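Long-range contact in probable E3 ubiquitin-protein ligase HERC1 (PDB 4QT6), which probably acts as an E3 ubiquitin ligase, its SPRY domain being a beta-sandwich module of a kind that commonly mediates protein-protein interactions: residues 76-87 with 117-128. Sequence-based numbering, arbitrary orientation.
Sequences WLYRAYSGNLYH and FGKNGEEPKLAF. With ARF (formamide), chain B; ARF (formamide), chain C.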
loop_
_atom_site.group_PDB
_atom_site.type_symbol
_atom_site.label_atom_id
_atom_site.label_comp_id
_atom_site.label_asym_id
_atom_site.label_seq_id
_atom_site.Cartn_x
_atom_site.Cartn_y
_atom_site.Cartn_z
ATOM N N TRP A 76 -5.092 -1.490 5.487
ATOM C CA TRP A 76 -6.004 -0.570 4.828
ATOM C C TRP A 76 -5.447 -0.407 3.423
ATOM O O TRP A 76 -4.327 0.106 3.243
ATOM C CB TRP A 76 -6.011 0.789 5.534
ATOM C CG TRP A 76 -6.788 0.890 6.823
ATOM C CD1 TRP A 76 -8.016 1.478 6.976
ATOM C CD2 TRP A 76 -6.388 0.462 8.128
ATOM N NE1 TRP A 76 -8.412 1.405 8.271
ATOM C CE2 TRP A 76 -7.436 0.812 9.018
ATOM C CE3 TRP A 76 -5.276 -0.212 8.638
ATOM C CZ2 TRP A 76 -7.381 0.521 10.373
ATOM C CZ3 TRP A 76 -5.227 -0.489 9.996
ATOM C CH2 TRP A 76 -6.269 -0.107 10.850
ATOM N N LEU A 77 -6.183 -0.864 2.417
ATOM C CA LEU A 77 -5.598 -1.077 1.102
ATOM C C LEU A 77 -6.364 -0.410 -0.015
ATOM O O LEU A 77 -7.593 -0.271 0.033
ATOM C CB LEU A 77 -5.484 -2.565 0.809
ATOM C CG LEU A 77 -4.574 -3.358 1.720
ATOM C CD1 LEU A 77 -4.728 -4.854 1.469
ATOM C CD2 LEU A 77 -3.121 -2.923 1.551
ATOM N N TYR A 78 -5.624 -0.061 -1.057
ATOM C CA TYR A 78 -6.108 0.639 -2.240
ATOM C C TYR A 78 -5.594 -0.155 -3.448
ATOM O O TYR A 78 -4.384 -0.363 -3.642
ATOM C CB TYR A 78 -5.619 2.107 -2.181
ATOM C CG TYR A 78 -5.843 3.029 -3.348
ATOM C CD1 TYR A 78 -6.966 2.912 -4.156
ATOM C CD2 TYR A 78 -4.980 4.109 -3.575
ATOM C CE1 TYR A 78 -7.160 3.783 -5.223
ATOM C CE2 TYR A 78 -5.178 4.990 -4.627
ATOM C CZ TYR A 78 -6.285 4.830 -5.439
ATOM O OH TYR A 78 -6.460 5.714 -6.495
ATOM N N ARG A 79 -6.545 -0.641 -4.242
ATOM C CA ARG A 79 -6.281 -1.630 -5.297
ATOM C C ARG A 79 -6.061 -0.995 -6.676
ATOM O O ARG A 79 -6.917 -0.230 -7.173
ATOM C CB ARG A 79 -7.463 -2.607 -5.326
ATOM C CG ARG A 79 -7.391 -3.721 -6.344
ATOM C CD ARG A 79 -8.588 -4.642 -6.160
ATOM N NE ARG A 79 -8.747 -5.602 -7.246
ATOM C CZ ARG A 79 -9.904 -6.178 -7.585
ATOM N NH1 ARG A 79 -11.033 -5.887 -6.925
ATOM N NH2 ARG A 79 -9.929 -7.041 -8.595
ATOM N N ALA A 80 -4.923 -1.328 -7.306
ATOM C CA ALA A 80 -4.524 -0.729 -8.560
ATOM C C ALA A 80 -5.557 -0.979 -9.658
ATOM O O ALA A 80 -5.958 -0.056 -10.366
ATOM C CB ALA A 80 -3.174 -1.270 -8.984
ATOM N N TYR A 81 -5.982 -2.228 -9.770
ATOM C CA TYR A 81 -6.770 -2.675 -10.925
ATOM C C TYR A 81 -8.091 -1.924 -11.077
ATOM O O TYR A 81 -8.471 -1.585 -12.189
ATOM C CB TYR A 81 -7.044 -4.171 -10.814
ATOM C CG TYR A 81 -8.014 -4.678 -11.857
ATOM C CD1 TYR A 81 -7.621 -4.801 -13.171
ATOM C CD2 TYR A 81 -9.325 -4.978 -11.528
ATOM C CE1 TYR A 81 -8.504 -5.240 -14.141
ATOM C CE2 TYR A 81 -10.222 -5.425 -12.494
ATOM C CZ TYR A 81 -9.792 -5.561 -13.798
ATOM O OH TYR A 81 -10.661 -6.004 -14.789
ATOM N N SER A 82 -8.764 -1.691 -9.959
ATOM C CA SER A 82 -10.119 -1.145 -9.919
ATOM C C SER A 82 -10.288 0.176 -9.168
ATOM O O SER A 82 -11.362 0.797 -9.220
ATOM C CB SER A 82 -11.006 -2.177 -9.240
ATOM O OG SER A 82 -10.532 -2.467 -7.924
ATOM N N GLY A 83 -9.280 0.591 -8.402
ATOM C CA GLY A 83 -9.458 1.726 -7.513
ATOM C C GLY A 83 -10.246 1.444 -6.233
ATOM O O GLY A 83 -10.466 2.368 -5.445
ATOM N N ASN A 84 -10.629 0.184 -5.989
ATOM C CA ASN A 84 -11.376 -0.193 -4.788
ATOM C C ASN A 84 -10.514 -0.052 -3.545
ATOM O O ASN A 84 -9.283 -0.074 -3.628
ATOM C CB ASN A 84 -11.913 -1.640 -4.845
ATOM C CG ASN A 84 -13.068 -1.815 -5.828
ATOM O OD1 ASN A 84 -12.938 -2.521 -6.826
ATOM N ND2 ASN A 84 -14.182 -1.157 -5.563
ATOM N N LEU A 85 -11.193 0.081 -2.412
ATOM C CA LEU A 85 -10.616 0.264 -1.080
ATOM C C LEU A 85 -11.072 -0.879 -0.175
ATOM O O LEU A 85 -12.234 -1.333 -0.261
ATOM C CB LEU A 85 -11.092 1.593 -0.485
ATOM C CG LEU A 85 -10.638 2.869 -1.175
ATOM C CD1 LEU A 85 -11.364 4.079 -0.616
ATOM C CD2 LEU A 85 -9.124 3.044 -1.041
ATOM N N TYR A 86 -10.152 -1.363 0.665
ATOM C CA TYR A 86 -10.349 -2.562 1.465
ATOM C C TYR A 86 -9.908 -2.298 2.884
ATOM O O TYR A 86 -8.782 -1.859 3.135
ATOM C CB TYR A 86 -9.564 -3.764 0.900
ATOM C CG TYR A 86 -10.050 -4.114 -0.482
ATOM C CD1 TYR A 86 -9.549 -3.469 -1.590
ATOM C CD2 TYR A 86 -11.085 -5.024 -0.662
ATOM C CE1 TYR A 86 -10.026 -3.729 -2.860
ATOM C CE2 TYR A 86 -11.578 -5.289 -1.927
ATOM C CZ TYR A 86 -11.049 -4.650 -3.021
ATOM O OH TYR A 86 -11.550 -4.891 -4.283
ATOM N N HIS A 87 -10.829 -2.518 3.811
ATOM C CA HIS A 87 -10.499 -2.661 5.203
ATOM C C HIS A 87 -11.693 -3.354 5.862
ATOM O O HIS A 87 -12.792 -2.824 5.824
ATOM C CB HIS A 87 -10.204 -1.317 5.891
ATOM C CG HIS A 87 -9.854 -1.499 7.321
ATOM N ND1 HIS A 87 -8.642 -2.018 7.728
ATOM C CD2 HIS A 87 -10.588 -1.328 8.446
ATOM C CE1 HIS A 87 -8.644 -2.152 9.036
ATOM N NE2 HIS A 87 -9.803 -1.723 9.498
ATOM N N PHE A 117 -5.667 9.240 -0.201
ATOM C CA PHE A 117 -4.838 8.873 -1.346
ATOM C C PHE A 117 -5.057 9.823 -2.520
ATOM O O PHE A 117 -6.201 10.113 -2.879
ATOM C CB PHE A 117 -5.191 7.471 -1.857
ATOM C CG PHE A 117 -4.906 6.355 -0.887
ATOM C CD1 PHE A 117 -3.606 6.022 -0.525
ATOM C CD2 PHE A 117 -5.946 5.596 -0.366
ATOM C CE1 PHE A 117 -3.366 4.979 0.371
ATOM C CE2 PHE A 117 -5.712 4.563 0.504
ATOM C CZ PHE A 117 -4.407 4.241 0.872
ATOM N N GLY A 118 -3.971 10.268 -3.135
ATOM C CA GLY A 118 -4.025 11.057 -4.346
ATOM C C GLY A 118 -3.258 10.351 -5.433
ATOM O O GLY A 118 -2.279 9.660 -5.159
ATOM N N LYS A 119 -3.735 10.480 -6.666
ATOM C CA LYS A 119 -3.056 9.880 -7.817
ATOM C C LYS A 119 -2.355 10.941 -8.643
ATOM O O LYS A 119 -2.950 11.968 -8.978
ATOM C CB LYS A 119 -4.060 9.111 -8.689
ATOM C CG LYS A 119 -3.470 8.564 -9.967
ATOM C CD LYS A 119 -4.514 7.816 -10.767
ATOM C CE LYS A 119 -3.960 7.322 -12.091
ATOM N NZ LYS A 119 -5.051 6.772 -12.950
ATOM N N ASN A 120 -1.088 10.688 -8.958
ATOM C CA ASN A 120 -0.260 11.586 -9.773
ATOM C C ASN A 120 -0.381 13.054 -9.409
ATOM O O ASN A 120 -0.589 13.918 -10.277
ATOM C CB ASN A 120 -0.537 11.355 -11.265
ATOM C CG ASN A 120 -0.047 10.008 -11.736
ATOM O OD1 ASN A 120 0.979 9.516 -11.271
ATOM N ND2 ASN A 120 -0.773 9.397 -12.655
ATOM N N GLY A 121 -0.255 13.345 -8.123
ATOM C CA GLY A 121 -0.199 14.729 -7.687
ATOM C C GLY A 121 -1.540 15.454 -7.571
ATOM O O GLY A 121 -1.572 16.575 -7.066
ATOM N N GLU A 122 -2.641 14.848 -8.031
ATOM C CA GLU A 122 -3.984 15.364 -7.710
ATOM C C GLU A 122 -4.118 15.395 -6.184
ATOM O O GLU A 122 -3.473 14.611 -5.501
ATOM C CB GLU A 122 -5.067 14.474 -8.319
ATOM N N GLU A 123 -4.949 16.294 -5.651
ATOM C CA GLU A 123 -5.107 16.407 -4.202
ATOM C C GLU A 123 -5.613 15.080 -3.641
ATOM O O GLU A 123 -6.480 14.443 -4.261
ATOM C CB GLU A 123 -6.065 17.543 -3.805
ATOM C CG GLU A 123 -5.481 18.940 -3.938
ATOM C CD GLU A 123 -4.165 19.113 -3.197
ATOM O OE1 GLU A 123 -4.134 19.032 -1.944
ATOM O OE2 GLU A 123 -3.147 19.334 -3.881
ATOM N N PRO A 124 -5.057 14.637 -2.492
ATOM C CA PRO A 124 -5.543 13.379 -1.960
ATOM C C PRO A 124 -7.020 13.405 -1.587
ATOM O O PRO A 124 -7.540 14.438 -1.139
ATOM C CB PRO A 124 -4.674 13.161 -0.720
ATOM C CG PRO A 124 -3.407 13.858 -1.042
ATOM C CD PRO A 124 -3.864 15.096 -1.760
ATOM N N LYS A 125 -7.674 12.278 -1.806
ATOM C CA LYS A 125 -9.056 12.103 -1.433
ATOM C C LYS A 125 -9.137 11.239 -0.186
ATOM O O LYS A 125 -8.424 10.233 -0.069
ATOM C CB LYS A 125 -9.839 11.482 -2.589
ATOM C CG LYS A 125 -9.904 12.380 -3.820
ATOM C CD LYS A 125 -11.072 12.026 -4.724
ATOM N N LEU A 126 -9.993 11.635 0.760
ATOM C CA LEU A 126 -10.247 10.847 1.969
ATOM C C LEU A 126 -10.715 9.443 1.578
ATOM O O LEU A 126 -11.665 9.286 0.822
ATOM C CB LEU A 126 -11.315 11.519 2.850
ATOM C CG LEU A 126 -11.702 10.795 4.137
ATOM C CD1 LEU A 126 -10.561 10.752 5.128
ATOM C CD2 LEU A 126 -12.904 11.479 4.787
ATOM N N ALA A 127 -10.032 8.431 2.091
ATOM C CA ALA A 127 -10.317 7.053 1.757
ATOM C C ALA A 127 -10.880 6.285 2.946
ATOM O O ALA A 127 -11.841 5.504 2.798
ATOM C CB ALA A 127 -9.036 6.396 1.279
ATOM N N PHE A 128 -10.273 6.463 4.117
ATOM C CA PHE A 128 -10.673 5.742 5.315
ATOM C C PHE A 128 -10.752 6.681 6.510
ATOM O O PHE A 128 -9.930 7.586 6.653
ATOM C CB PHE A 128 -9.679 4.617 5.657
ATOM C CG PHE A 128 -9.499 3.574 4.571
ATOM C CD1 PHE A 128 -10.415 2.536 4.408
ATOM C CD2 PHE A 128 -8.363 3.572 3.767
ATOM C CE1 PHE A 128 -10.211 1.557 3.447
ATOM C CE2 PHE A 128 -8.163 2.599 2.802
ATOM C CZ PHE A 128 -9.087 1.587 2.646
HETATM N N ARF B . -6.470 -7.884 -12.136
HETATM C C ARF B . -7.544 -7.936 -11.351
HETATM O O ARF B . -7.472 -7.633 -10.170
HETATM N N ARF C . -6.950 8.443 -5.652
HETATM C C ARF C . -7.877 9.294 -6.107
HETATM O O ARF C . -8.684 8.916 -6.947
#
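F128 reaches from strand 125-128 onto the hairpin of residues 76-87, where W76 meets it edge-to-face: CD1 of W76 lies 3.5 Å from CG of F128, with the ring planes at 80°. The far end of the phenyl lies against the backbone where strands 75-79 and 84-86 pair, its CZ 3.5 Å from the carbonyl O of L77 and from that of Y86, while CB of H87 adjoins CE1. With CG anti to its carbonyl carbon (chi1 -59°), F128 turns one face to W76 and its CZ end to the paired strands; an alanine here would probably open a gap beside L85 and leave the W76 edge without its aromatic face. Further along, Y78 and F117 form an offset stack, planes at 29°. A formamide marks its polar end, its N donating a nearly straight bond to OH of Y78 (2.9 Å), which also bonds S96 O. The looser side is at partly exposed A127, whose CB merely touches CD1 of L85 at 3.8 Å. No hydrogen bond links the two segments directly, and the carbonyls met by the phenyl are already used within the hairpin, so aromatic and aliphatic contacts join the edges of the two SPRY sheets here.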